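Local coordinates for protein dihydroorotase (Saccharomyces cerevisiae, PDB 7CA0) that catalyses the reversible, zinc-dependent ring closure of N-carbamoyl-L-aspartate to (S)-dihydroorotate, the third step of de novo pyrimidine biosynthesis, at residues A[13-18]-A[255-260]; A[17-22]-A[42-47]; A[259-264]-A[276-281]. All blocks are in the same frame, centred on the assembly; numbering follows the deposited sequence.

Contact 1. Residues A[13-18]-A[255-260]; sequences MHVHVR and FGSDSA. With ZN (zinc ion), chain E; FOT (5-fluoro-2,6-dioxo-1,2,3,6-tetrahydropyrimidine-4-carboxylic acid), chain G.
Asp258 reaches across to His14 and His16, and the three side chains meet on one zinc ion. Its CB lies over one face of the His14 imidazole, 3.9 Å from the ring centroid in a CH-pi contact. With CG anti to the backbone N (chi1 -172°), the carboxylate runs alongside the His14 side chain and points the same way, its plane turned 65° from that ring. At the tip the two oxygens part: OD1 binds zinc at 2.1 Å, while OD2 faces the ligand, 2.9 Å from FOT O41. Both histidines give NE2 to the metal, His14 NE2 at 2.1 Å and His16 NE2 at the same 2.1 Å, and Glu179 takes a hydrogen bond from His14 ND1. These are the His-x-His pair and the aspartate of the amidohydrolase TIM barrel, carried at or just beyond the C-terminal ends of strands 11-15 and 253-255. A carbamylated Lys98 is the likely fourth ligand. Backbone bonds align the two segments: Met13 N donates to Phe255 O (3.2 Å, 176°) and His16 N to Ser259 O (3.1 Å). Ser257 suits its turn because its short hydroxyl accepts from Ser259 N at 2.9 Å, closing an ST turn around the metal-binding aspartate.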
ATOM      1  N   MET A  13      24.770  -8.181   3.036  1.00 53.41           N
ATOM      2  CA  MET A  13      25.214  -7.659   1.726  1.00 47.41           C
ATOM      3  C   MET A  13      24.311  -6.557   1.153  1.00 52.96           C
ATOM      4  O   MET A  13      24.361  -6.350  -0.046  1.00 57.31           O
ATOM      5  CB  MET A  13      25.401  -8.824   0.757  1.00 49.40           C
ATOM      6  CG  MET A  13      26.490  -9.790   1.211  1.00 51.63           C
ATOM      7  SD  MET A  13      27.985  -9.001   1.850  1.00 56.13           S
ATOM      8  CE  MET A  13      29.231 -10.213   1.456  1.00 64.46           C
ATOM      9  N   HIS A  14      23.530  -5.869   1.979  1.00 50.84           N
ATOM     10  CA  HIS A  14      22.732  -4.726   1.512  1.00 45.97           C
ATOM     11  C   HIS A  14      22.478  -3.795   2.707  1.00 47.97           C
ATOM     12  O   HIS A  14      21.521  -3.996   3.456  1.00 45.90           O
ATOM     13  CB  HIS A  14      21.430  -5.188   0.885  1.00 48.69           C
ATOM     14  CG  HIS A  14      20.763  -4.152   0.031  1.00 49.62           C
ATOM     15  ND1 HIS A  14      20.366  -4.401  -1.264  1.00 47.08           N
ATOM     16  CD2 HIS A  14      20.425  -2.866   0.286  1.00 45.24           C
ATOM     17  CE1 HIS A  14      19.811  -3.314  -1.770  1.00 47.71           C
ATOM     18  NE2 HIS A  14      19.833  -2.367  -0.851  1.00 49.80           N
ATOM     19  N   VAL A  15      23.332  -2.777   2.858  1.00 45.56           N
ATOM     20  CA  VAL A  15      23.335  -1.899   4.025  1.00 39.98           C
ATOM     21  C   VAL A  15      23.291  -0.447   3.569  1.00 49.17           C
ATOM     22  O   VAL A  15      24.003  -0.063   2.634  1.00 48.67           O
ATOM     23  CB  VAL A  15      24.579  -2.145   4.914  1.00 51.75           C
ATOM     24  CG1 VAL A  15      24.738  -1.034   5.961  1.00 49.83           C
ATOM     25  CG2 VAL A  15      24.486  -3.503   5.613  1.00 44.59           C
ATOM     26  N   HIS A  16      22.449   0.358   4.220  1.00 45.91           N
ATOM     27  CA  HIS A  16      22.453   1.804   4.068  1.00 43.44           C
ATOM     28  C   HIS A  16      22.815   2.473   5.379  1.00 47.95           C
ATOM     29  O   HIS A  16      22.157   2.236   6.397  1.00 50.00           O
ATOM     30  CB  HIS A  16      21.089   2.314   3.607  1.00 51.23           C
ATOM     31  CG  HIS A  16      20.705   1.843   2.246  1.00 49.66           C
ATOM     32  ND1 HIS A  16      20.893   2.610   1.118  1.00 49.04           N
ATOM     33  CD2 HIS A  16      20.162   0.677   1.825  1.00 50.80           C
ATOM     34  CE1 HIS A  16      20.484   1.935   0.058  1.00 49.49           C
ATOM     35  NE2 HIS A  16      20.031   0.762   0.458  1.00 49.29           N
ATOM     36  N   VAL A  17      23.853   3.305   5.386  1.00 49.63           N
ATOM     37  CA  VAL A  17      24.252   3.935   6.678  1.00 49.31           C
ATOM     38  C   VAL A  17      24.224   5.456   6.590  1.00 49.61           C
ATOM     39  O   VAL A  17      24.695   6.080   7.515  1.00 61.01           O
ATOM     40  CB  VAL A  17      25.659   3.484   7.113  1.00 30.00           C
ATOM     41  CG1 VAL A  17      26.093   4.227   8.367  1.00 30.00           C
ATOM     42  CG2 VAL A  17      25.689   1.980   7.339  1.00 30.00           C
ATOM     43  N   ARG A  18      23.773   6.003   5.466  1.00 54.36           N
ATOM     44  CA  ARG A  18      23.608   7.466   5.250  1.00 49.96           C
ATOM     45  C   ARG A  18      24.915   8.219   5.496  1.00 56.90           C
ATOM     46  O   ARG A  18      25.973   7.720   5.138  1.00 63.10           O
ATOM     47  CB  ARG A  18      22.508   8.047   6.139  1.00 30.00           C
ATOM     48  CG  ARG A  18      21.205   7.270   6.124  1.00 30.00           C
ATOM     49  CD  ARG A  18      20.656   6.989   4.749  1.00 30.00           C
ATOM     50  NE  ARG A  18      19.333   6.417   4.839  1.00 30.00           N
ATOM     51  CZ  ARG A  18      18.719   5.782   3.868  1.00 30.00           C
ATOM     52  NH1 ARG A  18      19.298   5.632   2.699  1.00 30.00           N
ATOM     53  NH2 ARG A  18      17.517   5.299   4.069  1.00 30.00           N
ATOM     54  N   PHE A 255      21.658 -13.397   2.709  1.00 53.14           N
ATOM     55  CA  PHE A 255      21.066 -12.285   3.442  1.00 46.41           C
ATOM     56  C   PHE A 255      21.614 -10.931   3.009  1.00 53.74           C
ATOM     57  O   PHE A 255      22.831 -10.716   3.010  1.00 55.28           O
ATOM     58  CB  PHE A 255      21.339 -12.469   4.929  1.00 50.80           C
ATOM     59  CG  PHE A 255      20.805 -11.356   5.799  1.00 49.07           C
ATOM     60  CD1 PHE A 255      19.487 -10.958   5.718  1.00 48.06           C
ATOM     61  CD2 PHE A 255      21.630 -10.724   6.709  1.00 51.88           C
ATOM     62  CE1 PHE A 255      18.999  -9.955   6.530  1.00 46.32           C
ATOM     63  CE2 PHE A 255      21.151  -9.711   7.518  1.00 54.29           C
ATOM     64  CZ  PHE A 255      19.828  -9.329   7.427  1.00 48.07           C
ATOM     65  N   GLY A 256      20.705 -10.001   2.683  1.00 53.62           N
ATOM     66  CA  GLY A 256      21.020  -8.591   2.557  1.00 43.58           C
ATOM     67  C   GLY A 256      19.877  -7.816   3.173  1.00 46.68           C
ATOM     68  O   GLY A 256      18.756  -7.876   2.666  1.00 55.46           O
ATOM     69  N   SER A 257      20.122  -7.089   4.262  1.00 45.34           N
ATOM     70  CA  SER A 257      19.001  -6.542   5.028  1.00 51.48           C
ATOM     71  C   SER A 257      18.251  -5.451   4.265  1.00 51.14           C
ATOM     72  O   SER A 257      17.037  -5.312   4.432  1.00 46.96           O
ATOM     73  CB  SER A 257      19.490  -5.992   6.365  1.00 46.62           C
ATOM     74  OG  SER A 257      20.268  -4.821   6.160  1.00 46.11           O
ATOM     75  N   ASP A 258      18.951  -4.661   3.451  1.00 47.29           N
ATOM     76  CA  ASP A 258      18.422  -3.393   2.965  1.00 46.42           C
ATOM     77  C   ASP A 258      17.916  -2.552   4.127  1.00 55.22           C
ATOM     78  O   ASP A 258      16.934  -1.803   4.015  1.00 52.56           O
ATOM     79  CB  ASP A 258      17.322  -3.611   1.931  1.00 48.01           C
ATOM     80  CG  ASP A 258      16.881  -2.332   1.270  1.00 51.02           C
ATOM     81  OD1 ASP A 258      17.728  -1.408   1.148  1.00 48.89           O
ATOM     82  OD2 ASP A 258      15.680  -2.241   0.905  1.00 48.35           O
ATOM     83  N   SER A 259      18.610  -2.649   5.258  1.00 53.66           N
ATOM     84  CA  SER A 259      18.300  -1.740   6.347  1.00 50.49           C
ATOM     85  C   SER A 259      18.506  -0.323   5.844  1.00 48.98           C
ATOM     86  O   SER A 259      19.603   0.023   5.393  1.00 49.88           O
ATOM     87  CB  SER A 259      19.171  -2.027   7.565  1.00 45.91           C
ATOM     88  OG  SER A 259      18.892  -1.120   8.622  1.00 44.04           O
ATOM     89  N   ALA A 260      17.432   0.470   5.887  1.00 48.88           N
ATOM     90  CA  ALA A 260      17.334   1.793   5.273  1.00 45.11           C
ATOM     91  C   ALA A 260      16.800   2.779   6.306  1.00 48.42           C
ATOM     92  O   ALA A 260      15.579   2.929   6.456  1.00 50.60           O
ATOM     93  CB  ALA A 260      16.421   1.764   4.051  1.00 43.64           C
TER
HETATM   94 ZN    ZN E 401      18.803  -0.595  -0.487  1.00 60.93          ZN
HETATM   95  C2  FOT G 403      17.587   3.802   0.699  0.77 48.59           C
HETATM   96  C6  FOT G 403      15.467   3.715   1.433  0.77 53.79           C
HETATM   97  C5  FOT G 403      15.222   2.601   0.617  0.77 49.45           C
HETATM   98  O2  FOT G 403      18.611   4.362   0.764  0.77 56.91           O
HETATM   99  N3  FOT G 403      17.469   2.716  -0.133  0.77 52.99           N
HETATM  100  N1  FOT G 403      16.619   4.312   1.480  0.77 43.24           N
HETATM  101  O6  FOT G 403      14.696   4.231   2.163  0.77 58.46           O
HETATM  102  F5  FOT G 403      14.024   1.950   0.566  0.77 51.04           F
HETATM  103  C4  FOT G 403      16.318   2.083  -0.217  0.77 51.62           C
HETATM  104  C41 FOT G 403      16.132   0.865  -1.148  0.77 47.84           C
HETATM  105  O42 FOT G 403      16.854   0.684  -2.151  0.77 50.99           O
HETATM  106  O41 FOT G 403      15.251  -0.002  -0.953  0.77 52.80           O
HETATM  107  O   HOH W   1      20.852   0.424   8.631  1.00 48.43           O

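Contact 2. Residues A[17-22]-A[42-47]; sequences VREGAM and PNLQPP. With FOT (5-fluoro-2,6-dioxo-1,2,3,6-tetrahydropyrimidine-4-carboxylic acid), chain G.
Arg18 and Glu19 meet Asn43 and Leu44 at the mouth of the TIM barrel, where the loops after the strands 11-15 and 37-40 run together beside the ligand pocket. On the outer side the methyl groups of Leu44 make van der Waals contacts: CD1 lies 3.5 Å from CD of Glu19, at the carboxylate end, the two side chains crossing at a slant, while CD2 comes within 3.7 Å of the backbone O of Arg18. Leucine suits the place because its two methyls can cover both neighbours at once, with Tyr57 and Arg53 of helix 51-64 packing against it. Tyr57 OH also donates to Arg18 O, and Arg53 offers Glu19 a long, weak ion pair.

On the inner side the two polar tips converge on the ligand. Asn43 sits at the centre of an inverse gamma turn, and its chi1 of 61° turns the amide inward, where ND2 donates to FOT O2 (2.6 Å, 157°). ND2 has a second acceptor in Thr106 O, and OD1 takes a weak bond from His16, so the amide has partners at both ends. The guanidinium of Arg18 meets the same oxygen at its edge, near its plane; NH1 is modelled as donating to O2 (160°) at 2.4 Å, a doubtfully short distance. Arginine and asparagine both bring N-H donors to a carbonyl. Two donors, one of them cationic, would draw electron density toward O2, consistent with a site that recognises the C2 carbonyl of the dihydroorotate ring.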
ATOM      1  N   VAL A  17      23.853   3.305   5.386  1.00 49.63           N
ATOM      2  CA  VAL A  17      24.252   3.935   6.678  1.00 49.31           C
ATOM      3  C   VAL A  17      24.224   5.456   6.590  1.00 49.61           C
ATOM      4  O   VAL A  17      24.695   6.080   7.515  1.00 61.01           O
ATOM      5  CB  VAL A  17      25.659   3.484   7.113  1.00 30.00           C
ATOM      6  CG1 VAL A  17      26.093   4.227   8.367  1.00 30.00           C
ATOM      7  CG2 VAL A  17      25.689   1.980   7.339  1.00 30.00           C
ATOM      8  N   ARG A  18      23.773   6.003   5.466  1.00 54.36           N
ATOM      9  CA  ARG A  18      23.608   7.466   5.250  1.00 49.96           C
ATOM     10  C   ARG A  18      24.915   8.219   5.496  1.00 56.90           C
ATOM     11  O   ARG A  18      25.973   7.720   5.138  1.00 63.10           O
ATOM     12  CB  ARG A  18      22.508   8.047   6.139  1.00 30.00           C
ATOM     13  CG  ARG A  18      21.205   7.270   6.124  1.00 30.00           C
ATOM     14  CD  ARG A  18      20.656   6.989   4.749  1.00 30.00           C
ATOM     15  NE  ARG A  18      19.333   6.417   4.839  1.00 30.00           N
ATOM     16  CZ  ARG A  18      18.719   5.782   3.868  1.00 30.00           C
ATOM     17  NH1 ARG A  18      19.298   5.632   2.699  1.00 30.00           N
ATOM     18  NH2 ARG A  18      17.517   5.299   4.069  1.00 30.00           N
ATOM     19  N   GLU A  19      24.794   9.432   6.020  1.00 47.52           N
ATOM     20  CA  GLU A  19      25.939  10.299   6.359  1.00 51.12           C
ATOM     21  C   GLU A  19      25.589  11.099   7.612  1.00 53.81           C
ATOM     22  O   GLU A  19      24.539  10.876   8.192  1.00 56.30           O
ATOM     23  CB  GLU A  19      26.158  11.313   5.247  1.00 53.08           C
ATOM     24  CG  GLU A  19      27.019  10.818   4.113  1.00 58.87           C
ATOM     25  CD  GLU A  19      27.214  11.851   3.020  1.00 72.82           C
ATOM     26  OE1 GLU A  19      26.240  12.137   2.299  1.00 70.61           O
ATOM     27  OE2 GLU A  19      28.334  12.372   2.897  1.00 68.77           O
ATOM     28  N   GLY A  20      26.515  11.921   8.093  1.00 49.59           N
ATOM     29  CA  GLY A  20      26.277  12.813   9.203  1.00 42.89           C
ATOM     30  C   GLY A  20      25.827  12.093  10.453  1.00 57.89           C
ATOM     31  O   GLY A  20      26.217  10.949  10.725  1.00 63.28           O
ATOM     32  N   ALA A  21      24.939  12.755  11.202  1.00 55.29           N
ATOM     33  CA  ALA A  21      24.534  12.242  12.507  1.00 61.49           C
ATOM     34  C   ALA A  21      23.810  10.906  12.385  1.00 54.17           C
ATOM     35  O   ALA A  21      23.935  10.043  13.260  1.00 54.38           O
ATOM     36  CB  ALA A  21      23.653  13.270  13.211  1.00 65.39           C
ATOM     37  N   MET A  22      23.080  10.725  11.290  1.00 61.11           N
ATOM     38  CA  MET A  22      22.353   9.455  11.058  1.00 59.00           C
ATOM     39  C   MET A  22      23.390   8.343  10.973  1.00 55.83           C
ATOM     40  O   MET A  22      23.178   7.291  11.560  1.00 50.38           O
ATOM     41  CB  MET A  22      21.566   9.523   9.748  1.00 56.30           C
ATOM     42  CG  MET A  22      20.847   8.252   9.400  1.00 54.28           C
ATOM     43  SD  MET A  22      19.696   7.801  10.686  1.00 63.92           S
ATOM     44  CE  MET A  22      18.317   8.880  10.323  1.00 53.28           C
ATOM     45  N   PRO A  42      25.478   3.131  -2.136  1.00 53.32           N
ATOM     46  CA  PRO A  42      25.999   4.470  -2.484  1.00 52.71           C
ATOM     47  C   PRO A  42      24.982   5.607  -2.680  1.00 52.42           C
ATOM     48  O   PRO A  42      25.385   6.687  -3.143  1.00 46.54           O
ATOM     49  CB  PRO A  42      26.697   4.181  -3.816  1.00 49.69           C
ATOM     50  CG  PRO A  42      25.747   3.197  -4.486  1.00 50.83           C
ATOM     51  CD  PRO A  42      25.218   2.320  -3.346  1.00 51.68           C
ATOM     52  N   ASN A  43      23.699   5.422  -2.383  1.00 48.61           N
ATOM     53  CA  ASN A  43      22.693   6.416  -2.755  1.00 48.37           C
ATOM     54  C   ASN A  43      22.621   7.547  -1.721  1.00 52.37           C
ATOM     55  O   ASN A  43      21.582   7.842  -1.134  1.00 57.40           O
ATOM     56  CB  ASN A  43      21.342   5.740  -2.954  1.00 48.73           C
ATOM     57  CG  ASN A  43      20.842   5.050  -1.691  1.00 51.41           C
ATOM     58  OD1 ASN A  43      21.637   4.686  -0.827  1.00 51.28           O
ATOM     59  ND2 ASN A  43      19.521   4.889  -1.569  1.00 44.84           N
ATOM     60  N   LEU A  44      23.763   8.194  -1.512  1.00 54.63           N
ATOM     61  CA  LEU A  44      23.831   9.428  -0.749  1.00 51.32           C
ATOM     62  C   LEU A  44      23.456  10.612  -1.645  1.00 60.21           C
ATOM     63  O   LEU A  44      23.289  10.484  -2.868  1.00 58.40           O
ATOM     64  CB  LEU A  44      25.227   9.648  -0.172  1.00 54.76           C
ATOM     65  CG  LEU A  44      26.038   8.506   0.416  1.00 52.35           C
ATOM     66  CD1 LEU A  44      27.338   9.065   0.969  1.00 55.63           C
ATOM     67  CD2 LEU A  44      25.245   7.821   1.501  1.00 52.11           C
ATOM     68  N   GLN A  45      23.349  11.790  -1.025  1.00 59.89           N
ATOM     69  CA  GLN A  45      23.241  13.033  -1.781  1.00 57.29           C
ATOM     70  C   GLN A  45      24.545  13.807  -1.655  1.00 56.30           C
ATOM     71  O   GLN A  45      24.862  14.294  -0.562  1.00 58.07           O
ATOM     72  CB  GLN A  45      22.076  13.878  -1.268  1.00 52.62           C
ATOM     73  CG  GLN A  45      20.704  13.305  -1.540  1.00 56.44           C
ATOM     74  CD  GLN A  45      19.586  14.272  -1.172  1.00 57.29           C
ATOM     75  OE1 GLN A  45      19.844  15.435  -0.865  1.00 54.58           O
ATOM     76  NE2 GLN A  45      18.340  13.786  -1.188  1.00 53.68           N
ATOM     77  N   PRO A  46      25.346  13.933  -2.719  1.00 57.02           N
ATOM     78  CA  PRO A  46      25.138  13.348  -4.050  1.00 55.05           C
ATOM     79  C   PRO A  46      25.568  11.884  -4.075  1.00 54.88           C
ATOM     80  O   PRO A  46      26.218  11.452  -3.127  1.00 59.99           O
ATOM     81  CB  PRO A  46      26.026  14.218  -4.956  1.00 57.98           C
ATOM     82  CG  PRO A  46      27.074  14.747  -4.068  1.00 53.63           C
ATOM     83  CD  PRO A  46      26.450  14.908  -2.711  1.00 55.57           C
ATOM     84  N   PRO A  47      25.199  11.132  -5.114  1.00 55.19           N
ATOM     85  CA  PRO A  47      25.577   9.710  -5.158  1.00 55.04           C
ATOM     86  C   PRO A  47      27.085   9.541  -5.181  1.00 53.88           C
ATOM     87  O   PRO A  47      27.809  10.369  -5.729  1.00 56.52           O
ATOM     88  CB  PRO A  47      24.958   9.215  -6.468  1.00 50.87           C
ATOM     89  CG  PRO A  47      24.742  10.472  -7.296  1.00 52.93           C
ATOM     90  CD  PRO A  47      24.426  11.545  -6.301  1.00 49.89           C
TER
HETATM   91  C2  FOT G 403      17.587   3.802   0.699  0.77 48.59           C
HETATM   92  C6  FOT G 403      15.467   3.715   1.433  0.77 53.79           C
HETATM   93  C5  FOT G 403      15.222   2.601   0.617  0.77 49.45           C
HETATM   94  O2  FOT G 403      18.611   4.362   0.764  0.77 56.91           O
HETATM   95  N3  FOT G 403      17.469   2.716  -0.133  0.77 52.99           N
HETATM   96  N1  FOT G 403      16.619   4.312   1.480  0.77 43.24           N
HETATM   97  O6  FOT G 403      14.696   4.231   2.163  0.77 58.46           O
HETATM   98  F5  FOT G 403      14.024   1.950   0.566  0.77 51.04           F
HETATM   99  C4  FOT G 403      16.318   2.083  -0.217  0.77 51.62           C
HETATM  100  C41 FOT G 403      16.132   0.865  -1.148  0.77 47.84           C
HETATM  101  O42 FOT G 403      16.854   0.684  -2.151  0.77 50.99           O
HETATM  102  O41 FOT G 403      15.251  -0.002  -0.953  0.77 52.80           O

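Contact 3. Residues A[259-264]-A[276-281]; sequences SAPHPV and GVYSQS. With FOT (5-fluoro-2,6-dioxo-1,2,3,6-tetrahydropyrimidine-4-carboxylic acid), chain G.
The touching parts, 259-262 and 276-280, run 121° apart and come closest at Ser259 and Tyr278, whose CA atoms are 4.6 Å apart; there Ala260 N donates to Val277 O (3.0 Å, 161°), from above the carbonyl plane. The same oxygen receives a CA-H...O contact from Ser259. Beyond the backbone, the Ser259 hydroxyl does most of the joining. Held anti to the backbone N (chi1 179°), OG accepts from Ser279 N at 3.1 Å and, weakly, from Gln280 N, and a water lies close to OG and to Gln280 OE1. With an alanine in place of Ser259, the Ser279 and Gln280 amides would probably lose their shared acceptor at the start of the 3-10 segment, and the water one of its partners. Tyr278 packs its CD1 corner against Pro261 CB at 3.9 Å, and its OH pairs with Ser281 OG at 2.6 Å; a flat ring with a polar tip serves both ends. NE2 of Gln280 bonds Asp12. Toward the ligand, Gly276 CA stands 3.5 Å from FOT F5, where any CB would run into FOT O6. His262 approaches that oxygen with its ring edge, NE2 donating, although the modelled distance is doubtfully short. Both segments belong to the long loop between strand 253-255 and helix 283-293, folded back on itself to form one wall of the substrate pocket at the C-terminal mouth of a TIM barrel.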
ATOM      1  N   SER A 259      18.610  -2.649   5.258  1.00 53.66           N
ATOM      2  CA  SER A 259      18.300  -1.740   6.347  1.00 50.49           C
ATOM      3  C   SER A 259      18.506  -0.323   5.844  1.00 48.98           C
ATOM      4  O   SER A 259      19.603   0.023   5.393  1.00 49.88           O
ATOM      5  CB  SER A 259      19.171  -2.027   7.565  1.00 45.91           C
ATOM      6  OG  SER A 259      18.892  -1.120   8.622  1.00 44.04           O
ATOM      7  N   ALA A 260      17.432   0.470   5.887  1.00 48.88           N
ATOM      8  CA  ALA A 260      17.334   1.793   5.273  1.00 45.11           C
ATOM      9  C   ALA A 260      16.800   2.779   6.306  1.00 48.42           C
ATOM     10  O   ALA A 260      15.579   2.929   6.456  1.00 50.60           O
ATOM     11  CB  ALA A 260      16.421   1.764   4.051  1.00 43.64           C
ATOM     12  N   PRO A 261      17.676   3.420   7.081  1.00 49.56           N
ATOM     13  CA  PRO A 261      17.197   4.328   8.139  1.00 49.03           C
ATOM     14  C   PRO A 261      16.637   5.631   7.574  1.00 49.30           C
ATOM     15  O   PRO A 261      17.191   6.216   6.639  1.00 46.08           O
ATOM     16  CB  PRO A 261      18.444   4.579   8.995  1.00 49.15           C
ATOM     17  CG  PRO A 261      19.614   4.238   8.115  1.00 50.04           C
ATOM     18  CD  PRO A 261      19.148   3.320   7.024  1.00 49.62           C
ATOM     19  N   HIS A 262      15.485   6.046   8.122  1.00 43.46           N
ATOM     20  CA  HIS A 262      14.856   7.341   7.890  1.00 46.96           C
ATOM     21  C   HIS A 262      14.380   7.895   9.225  1.00 53.21           C
ATOM     22  O   HIS A 262      13.837   7.140  10.049  1.00 57.61           O
ATOM     23  CB  HIS A 262      13.652   7.241   6.930  1.00 48.46           C
ATOM     24  CG  HIS A 262      14.036   6.986   5.505  1.00 39.90           C
ATOM     25  ND1 HIS A 262      14.383   7.998   4.639  1.00 38.89           N
ATOM     26  CD2 HIS A 262      14.153   5.836   4.805  1.00 39.69           C
ATOM     27  CE1 HIS A 262      14.703   7.483   3.463  1.00 43.40           C
ATOM     28  NE2 HIS A 262      14.571   6.172   3.538  1.00 51.45           N
ATOM     29  N   PRO A 263      14.537   9.191   9.473  1.00 48.65           N
ATOM     30  CA  PRO A 263      13.968   9.751  10.702  1.00 51.98           C
ATOM     31  C   PRO A 263      12.452   9.615  10.683  1.00 51.62           C
ATOM     32  O   PRO A 263      11.819   9.613   9.625  1.00 51.56           O
ATOM     33  CB  PRO A 263      14.432  11.220  10.690  1.00 50.47           C
ATOM     34  CG  PRO A 263      14.924  11.484   9.306  1.00 49.05           C
ATOM     35  CD  PRO A 263      15.308  10.180   8.692  1.00 43.41           C
ATOM     36  N   VAL A 264      11.883   9.410  11.872  1.00 48.82           N
ATOM     37  CA  VAL A 264      10.446   9.165  12.000  1.00 51.52           C
ATOM     38  C   VAL A 264       9.616  10.208  11.249  1.00 55.89           C
ATOM     39  O   VAL A 264       8.561   9.890  10.692  1.00 57.94           O
ATOM     40  CB  VAL A 264      10.053   9.073  13.485  1.00 54.23           C
ATOM     41  CG1 VAL A 264      10.277  10.394  14.205  1.00 53.16           C
ATOM     42  CG2 VAL A 264       8.621   8.649  13.596  1.00 56.89           C
ATOM     43  N   GLY A 276      11.299   2.452   3.058  1.00 49.93           N
ATOM     44  CA  GLY A 276      12.465   1.855   3.720  1.00 39.23           C
ATOM     45  C   GLY A 276      12.219   1.387   5.142  1.00 42.39           C
ATOM     46  O   GLY A 276      11.539   2.064   5.930  1.00 41.08           O
ATOM     47  N   VAL A 277      12.781   0.224   5.472  1.00 42.24           N
ATOM     48  CA  VAL A 277      12.614  -0.423   6.771  1.00 45.50           C
ATOM     49  C   VAL A 277      13.975  -0.496   7.432  1.00 46.20           C
ATOM     50  O   VAL A 277      14.945  -0.899   6.790  1.00 49.82           O
ATOM     51  CB  VAL A 277      12.023  -1.843   6.616  1.00 50.04           C
ATOM     52  CG1 VAL A 277      11.863  -2.507   7.955  1.00 45.61           C
ATOM     53  CG2 VAL A 277      10.701  -1.842   5.847  1.00 49.46           C
ATOM     54  N   TYR A 278      14.048  -0.107   8.700  1.00 46.36           N
ATOM     55  CA  TYR A 278      15.305  -0.139   9.447  1.00 47.96           C
ATOM     56  C   TYR A 278      15.377  -1.430  10.245  1.00 46.80           C
ATOM     57  O   TYR A 278      14.609  -1.615  11.190  1.00 49.54           O
ATOM     58  CB  TYR A 278      15.443   1.062  10.374  1.00 47.23           C
ATOM     59  CG  TYR A 278      16.650   0.960  11.278  1.00 48.04           C
ATOM     60  CD1 TYR A 278      17.929   1.135  10.776  1.00 49.43           C
ATOM     61  CD2 TYR A 278      16.511   0.715  12.635  1.00 53.16           C
ATOM     62  CE1 TYR A 278      19.039   1.051  11.591  1.00 52.08           C
ATOM     63  CE2 TYR A 278      17.612   0.625  13.455  1.00 50.63           C
ATOM     64  CZ  TYR A 278      18.873   0.791  12.930  1.00 51.21           C
ATOM     65  OH  TYR A 278      19.966   0.699  13.752  1.00 52.71           O
ATOM     66  N   SER A 279      16.283  -2.331   9.843  1.00 45.71           N
ATOM     67  CA  SER A 279      16.465  -3.626  10.492  1.00 48.24           C
ATOM     68  C   SER A 279      17.860  -3.841  11.077  1.00 51.46           C
ATOM     69  O   SER A 279      18.132  -4.934  11.591  1.00 52.49           O
ATOM     70  CB  SER A 279      16.164  -4.757   9.493  1.00 44.74           C
ATOM     71  OG  SER A 279      17.056  -4.693   8.378  1.00 42.81           O
ATOM     72  N   GLN A 280      18.764  -2.855  10.991  1.00 50.66           N
ATOM     73  CA  GLN A 280      20.176  -3.116  11.292  1.00 50.11           C
ATOM     74  C   GLN A 280      20.394  -3.525  12.740  1.00 52.32           C
ATOM     75  O   GLN A 280      21.200  -4.415  13.025  1.00 55.80           O
ATOM     76  CB  GLN A 280      21.029  -1.885  11.008  1.00 50.21           C
ATOM     77  CG  GLN A 280      22.462  -2.240  10.669  1.00 46.43           C
ATOM     78  CD  GLN A 280      22.571  -2.757   9.251  1.00 51.65           C
ATOM     79  OE1 GLN A 280      22.401  -1.987   8.299  1.00 55.31           O
ATOM     80  NE2 GLN A 280      22.816  -4.065   9.092  1.00 47.97           N
ATOM     81  N   SER A 281      19.682  -2.885  13.665  1.00 54.59           N
ATOM     82  CA  SER A 281      19.947  -3.055  15.083  1.00 51.08           C
ATOM     83  C   SER A 281      19.720  -4.481  15.554  1.00 51.93           C
ATOM     84  O   SER A 281      20.296  -4.885  16.569  1.00 57.90           O
ATOM     85  CB  SER A 281      19.053  -2.103  15.864  1.00 49.19           C
ATOM     86  OG  SER A 281      19.607  -0.806  15.790  1.00 54.87           O
TER
HETATM   87  C2  FOT G 403      17.587   3.802   0.699  0.77 48.59           C
HETATM   88  C6  FOT G 403      15.467   3.715   1.433  0.77 53.79           C
HETATM   89  C5  FOT G 403      15.222   2.601   0.617  0.77 49.45           C
HETATM   90  O2  FOT G 403      18.611   4.362   0.764  0.77 56.91           O
HETATM   91  N3  FOT G 403      17.469   2.716  -0.133  0.77 52.99           N
HETATM   92  N1  FOT G 403      16.619   4.312   1.480  0.77 43.24           N
HETATM   93  O6  FOT G 403      14.696   4.231   2.163  0.77 58.46           O
HETATM   94  F5  FOT G 403      14.024   1.950   0.566  0.77 51.04           F
HETATM   95  C4  FOT G 403      16.318   2.083  -0.217  0.77 51.62           C
HETATM   96  C41 FOT G 403      16.132   0.865  -1.148  0.77 47.84           C
HETATM   97  O42 FOT G 403      16.854   0.684  -2.151  0.77 50.99           O
HETATM   98  O41 FOT G 403      15.251  -0.002  -0.953  0.77 52.80           O
HETATM   99  O   HOH W   1      20.852   0.424   8.631  1.00 48.43           O

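In the fold
All three contacts touch the bound 5-fluoroorotate. Contact 1 holds the metal, with a second zinc about 4 Å from the His14 side chain, measured between nearest atoms. On the pyrimidine ring, Arg18, shared by contacts 1 and 2, and Asn43 of contact 2 meet FOT O2, while His262 of contact 3 meets FOT O6. The centres form a triangle: contact 1 is 12 Å from contact 2 and 9 Å from contact 3, and contacts 2 and 3 are 13 Å apart. Direct contacts join the three: His16 ND1 lies 2.9 Å from Asn43 OD1, and Arg18 sets NH2 2.7 Å from Pro261 O in contact 3. Ser259 and Ala260 carry the chain directly from contact 1 into contact 3.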